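Local coordinates for protein cryptic loci regulator 2 (Schizosaccharomyces pombe 972h-, PDB 5IKJ) that promotes transcriptional silencing upstream of histone deacetylases and is required for nucleosome positioning at heterochromatic loci and for silencing by the SHREC repressor complex, at residues Trp238-Glu246 / Gly493-Val501. Residues are numbered along the deposited sequence; the frame is centred on the assembly and turned at random.
Sequences WPSSYRLGE and GRWYEPWFV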
loop_
_atom_site.group_PDB
_atom_site.type_symbol
_atom_site.label_atom_id
_atom_site.label_comp_id
_atom_site.label_asym_id
_atom_site.label_seq_id
_atom_site.Cartn_x
_atom_site.Cartn_y
_atom_site.Cartn_z
ATOM N N TRP A 238 2.576 2.368 -10.331
ATOM C CA TRP A 238 2.013 3.462 -11.125
ATOM C C TRP A 238 2.377 4.793 -10.478
ATOM O O TRP A 238 1.504 5.563 -10.067
ATOM C CB TRP A 238 0.499 3.303 -11.251
ATOM C CG TRP A 238 0.056 1.883 -11.438
ATOM C CD1 TRP A 238 -0.516 1.073 -10.502
ATOM C CD2 TRP A 238 0.155 1.102 -12.636
ATOM N NE1 TRP A 238 -0.782 -0.162 -11.040
ATOM C CE2 TRP A 238 -0.380 -0.171 -12.350
ATOM C CE3 TRP A 238 0.644 1.355 -13.921
ATOM C CZ2 TRP A 238 -0.440 -1.187 -13.301
ATOM C CZ3 TRP A 238 0.582 0.344 -14.865
ATOM C CH2 TRP A 238 0.044 -0.911 -14.550
ATOM N N PRO A 239 3.674 5.096 -10.378
ATOM C CA PRO A 239 4.094 6.252 -9.572
ATOM C C PRO A 239 3.817 7.601 -10.214
ATOM O O PRO A 239 3.588 8.575 -9.486
ATOM C CB PRO A 239 5.600 6.017 -9.391
ATOM C CG PRO A 239 5.995 5.208 -10.583
ATOM C CD PRO A 239 4.825 4.315 -10.866
ATOM N N SER A 240 3.843 7.705 -11.542
ATOM C CA SER A 240 3.647 8.994 -12.206
ATOM C C SER A 240 2.147 9.248 -12.277
ATOM O O SER A 240 1.487 8.949 -13.274
ATOM C CB SER A 240 4.292 8.999 -13.587
ATOM O OG SER A 240 4.539 10.324 -14.027
ATOM N N SER A 241 1.603 9.814 -11.205
ATOM C CA SER A 241 0.157 9.879 -11.035
ATOM C C SER A 241 -0.163 10.799 -9.866
ATOM O O SER A 241 0.717 11.189 -9.094
ATOM C CB SER A 241 -0.425 8.484 -10.795
ATOM O OG SER A 241 0.169 7.884 -9.656
ATOM N N TYR A 242 -1.441 11.144 -9.752
ATOM C CA TYR A 242 -1.953 11.855 -8.593
ATOM C C TYR A 242 -2.471 10.854 -7.566
ATOM O O TYR A 242 -2.848 9.727 -7.895
ATOM C CB TYR A 242 -3.053 12.833 -9.005
ATOM C CG TYR A 242 -2.526 13.975 -9.841
ATOM C CD1 TYR A 242 -2.053 15.135 -9.243
ATOM C CD2 TYR A 242 -2.480 13.888 -11.226
ATOM C CE1 TYR A 242 -1.560 16.179 -10.001
ATOM C CE2 TYR A 242 -1.989 14.929 -11.992
ATOM C CZ TYR A 242 -1.531 16.071 -11.374
ATOM O OH TYR A 242 -1.040 17.106 -12.134
ATOM N N ARG A 243 -2.478 11.280 -6.306
ATOM C CA ARG A 243 -2.624 10.361 -5.188
ATOM C C ARG A 243 -3.901 10.643 -4.408
ATOM O O ARG A 243 -4.367 11.783 -4.325
ATOM C CB ARG A 243 -1.398 10.436 -4.270
ATOM C CG ARG A 243 -0.132 9.976 -4.975
ATOM C CD ARG A 243 1.133 10.239 -4.183
ATOM N NE ARG A 243 2.281 9.590 -4.810
ATOM C CZ ARG A 243 3.551 9.826 -4.495
ATOM N NH1 ARG A 243 3.860 10.711 -3.556
ATOM N NH2 ARG A 243 4.519 9.177 -5.129
ATOM N N LEU A 244 -4.457 9.576 -3.843
ATOM C CA LEU A 244 -5.728 9.653 -3.137
ATOM C C LEU A 244 -5.634 10.621 -1.967
ATOM O O LEU A 244 -4.767 10.479 -1.098
ATOM C CB LEU A 244 -6.125 8.259 -2.653
ATOM C CG LEU A 244 -6.365 7.234 -3.763
ATOM C CD1 LEU A 244 -6.512 5.831 -3.193
ATOM C CD2 LEU A 244 -7.594 7.608 -4.577
ATOM N N GLY A 245 -6.528 11.606 -1.948
ATOM C CA GLY A 245 -6.559 12.597 -0.897
ATOM C C GLY A 245 -5.811 13.876 -1.195
ATOM O O GLY A 245 -5.855 14.803 -0.376
ATOM N N GLU A 246 -5.129 13.966 -2.333
ATOM C CA GLU A 246 -4.375 15.165 -2.662
ATOM C C GLU A 246 -5.299 16.271 -3.155
ATOM O O GLU A 246 -6.341 16.016 -3.766
ATOM C CB GLU A 246 -3.323 14.873 -3.731
ATOM C CG GLU A 246 -2.224 13.928 -3.293
ATOM C CD GLU A 246 -1.035 13.949 -4.234
ATOM O OE1 GLU A 246 0.106 14.103 -3.748
ATOM O OE2 GLU A 246 -1.240 13.818 -5.460
ATOM N N GLY A 493 8.252 19.241 -0.878
ATOM C CA GLY A 493 7.123 18.675 -1.586
ATOM C C GLY A 493 7.549 17.455 -2.377
ATOM O O GLY A 493 8.669 16.962 -2.247
ATOM N N ARG A 494 6.619 16.978 -3.195
ATOM C CA ARG A 494 6.895 15.839 -4.055
ATOM C C ARG A 494 7.843 16.220 -5.183
ATOM O O ARG A 494 7.859 17.358 -5.658
ATOM C CB ARG A 494 5.606 15.294 -4.664
ATOM C CG ARG A 494 4.669 14.596 -3.694
ATOM C CD ARG A 494 3.429 14.091 -4.423
ATOM N NE ARG A 494 3.782 13.299 -5.599
ATOM C CZ ARG A 494 2.903 12.772 -6.444
ATOM N NH1 ARG A 494 1.603 12.942 -6.254
ATOM N NH2 ARG A 494 3.331 12.071 -7.483
ATOM N N TRP A 495 8.639 15.245 -5.610
ATOM C CA TRP A 495 9.330 15.310 -6.888
ATOM C C TRP A 495 8.441 14.671 -7.946
ATOM O O TRP A 495 7.908 13.577 -7.738
ATOM C CB TRP A 495 10.677 14.589 -6.814
ATOM C CG TRP A 495 11.405 14.486 -8.124
ATOM C CD1 TRP A 495 12.343 15.349 -8.614
ATOM C CD2 TRP A 495 11.263 13.451 -9.108
ATOM N NE1 TRP A 495 12.791 14.918 -9.840
ATOM C CE2 TRP A 495 12.143 13.756 -10.165
ATOM C CE3 TRP A 495 10.475 12.301 -9.197
ATOM C CZ2 TRP A 495 12.258 12.950 -11.297
ATOM C CZ3 TRP A 495 10.590 11.502 -10.322
ATOM C CH2 TRP A 495 11.474 11.830 -11.357
ATOM N N TYR A 496 8.271 15.359 -9.069
ATOM C CA TYR A 496 7.443 14.869 -10.158
ATOM C C TYR A 496 8.308 14.524 -11.362
ATOM O O TYR A 496 9.342 15.152 -11.610
ATOM C CB TYR A 496 6.384 15.903 -10.560
ATOM C CG TYR A 496 5.377 16.214 -9.477
ATOM C CD1 TYR A 496 4.310 15.362 -9.227
ATOM C CD2 TYR A 496 5.487 17.366 -8.712
ATOM C CE1 TYR A 496 3.385 15.646 -8.242
ATOM C CE2 TYR A 496 4.568 17.658 -7.725
ATOM C CZ TYR A 496 3.519 16.795 -7.495
ATOM O OH TYR A 496 2.599 17.078 -6.512
ATOM N N GLU A 497 7.870 13.514 -12.108
ATOM C CA GLU A 497 8.585 13.106 -13.303
ATOM C C GLU A 497 8.723 14.309 -14.240
ATOM O O GLU A 497 7.878 15.209 -14.232
ATOM C CB GLU A 497 7.857 11.953 -13.999
ATOM C CG GLU A 497 7.866 10.635 -13.218
ATOM C CD GLU A 497 6.953 10.657 -12.007
ATOM O OE1 GLU A 497 6.178 11.626 -11.861
ATOM O OE2 GLU A 497 7.009 9.707 -11.200
ATOM N N PRO A 498 9.786 14.358 -15.047
ATOM C CA PRO A 498 10.070 15.597 -15.793
ATOM C C PRO A 498 8.972 15.994 -16.764
ATOM O O PRO A 498 8.816 17.189 -17.047
ATOM C CB PRO A 498 11.387 15.278 -16.515
ATOM C CG PRO A 498 11.435 13.792 -16.597
ATOM C CD PRO A 498 10.731 13.278 -15.379
ATOM N N TRP A 499 8.203 15.037 -17.281
ATOM C CA TRP A 499 7.088 15.354 -18.167
ATOM C C TRP A 499 5.820 15.721 -17.409
ATOM O O TRP A 499 4.859 16.188 -18.030
ATOM C CB TRP A 499 6.789 14.168 -19.087
ATOM C CG TRP A 499 6.341 12.937 -18.346
ATOM C CD1 TRP A 499 5.095 12.689 -17.842
ATOM C CD2 TRP A 499 7.137 11.791 -18.026
ATOM N NE1 TRP A 499 5.068 11.462 -17.228
ATOM C CE2 TRP A 499 6.309 10.888 -17.327
ATOM C CE3 TRP A 499 8.469 11.438 -18.262
ATOM C CZ2 TRP A 499 6.769 9.657 -16.865
ATOM C CZ3 TRP A 499 8.925 10.215 -17.802
ATOM C CH2 TRP A 499 8.077 9.341 -17.111
ATOM N N PHE A 500 5.801 15.529 -16.089
ATOM C CA PHE A 500 4.558 15.617 -15.332
ATOM C C PHE A 500 3.988 17.030 -15.323
ATOM O O PHE A 500 2.766 17.199 -15.248
ATOM C CB PHE A 500 4.796 15.133 -13.902
ATOM C CG PHE A 500 3.536 14.859 -13.133
ATOM C CD1 PHE A 500 2.872 13.652 -13.273
ATOM C CD2 PHE A 500 3.021 15.803 -12.262
ATOM C CE1 PHE A 500 1.715 13.396 -12.564
ATOM C CE2 PHE A 500 1.864 15.551 -11.550
ATOM C CZ PHE A 500 1.213 14.345 -11.700
ATOM N N VAL A 501 4.840 18.053 -15.393
ATOM C CA VAL A 501 4.399 19.436 -15.230
ATOM C C VAL A 501 5.156 20.309 -16.221
ATOM O O VAL A 501 6.362 20.534 -16.058
ATOM C CB VAL A 501 4.612 19.955 -13.801
ATOM C CG1 VAL A 501 3.845 21.253 -13.597
ATOM C CG2 VAL A 501 4.198 18.913 -12.777
HETATM O O HOH W 1 -0.283 16.387 -6.529
#
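Residues 238-246, the loop from helix 214-237 to strand 247-252, meet the end of strand 491-494 and the turns that follow it, with Ser240 and Glu497 CA atoms 6.5 Å apart. Two beta turns shape the backbones, type II at Arg243-Glu246 and type I at Glu497-Phe500, and the contact is a buried junction between the loop leading into the five-stranded antiparallel sheet and the mixed sheet of strand 491-494, in a region assigned to the SH3-clan Clr2 family. It illustrates how two arginines can stack when each has a carboxylate partner. The guanidinium of Arg243 lies flat on that of Arg494, centres 3.6 Å apart and planes at 10°, while Tyr496 CE1 covers the opposite face of Arg494. Asp393 pairs with Arg243 and Glu246 with Arg494, which probably offsets the like charges. Arg494 reaches this slot by a bend at chi3 (51°), and its edge does the bonding: NH2 donates to Ser241 O at 3.2 Å, in the guanidinium plane and almost in line with the carbonyl bond, and NH1 lies 3.1 Å from Glu246 OE1, which also accepts from Lys388 N. A leucine in place of Arg494 would probably leave Ser241 O and Glu246 without these partners and the Arg243 guanidinium without its stacking mate. Farther along, Ser240 OG donates a weak bond to Glu497 OE1, while Arg462 holds OE2. Phe500 brings CZ over one face of Tyr242, toward the rim, the rings oblique at 46° and CZ 3.3 Å from Tyr242 CZ.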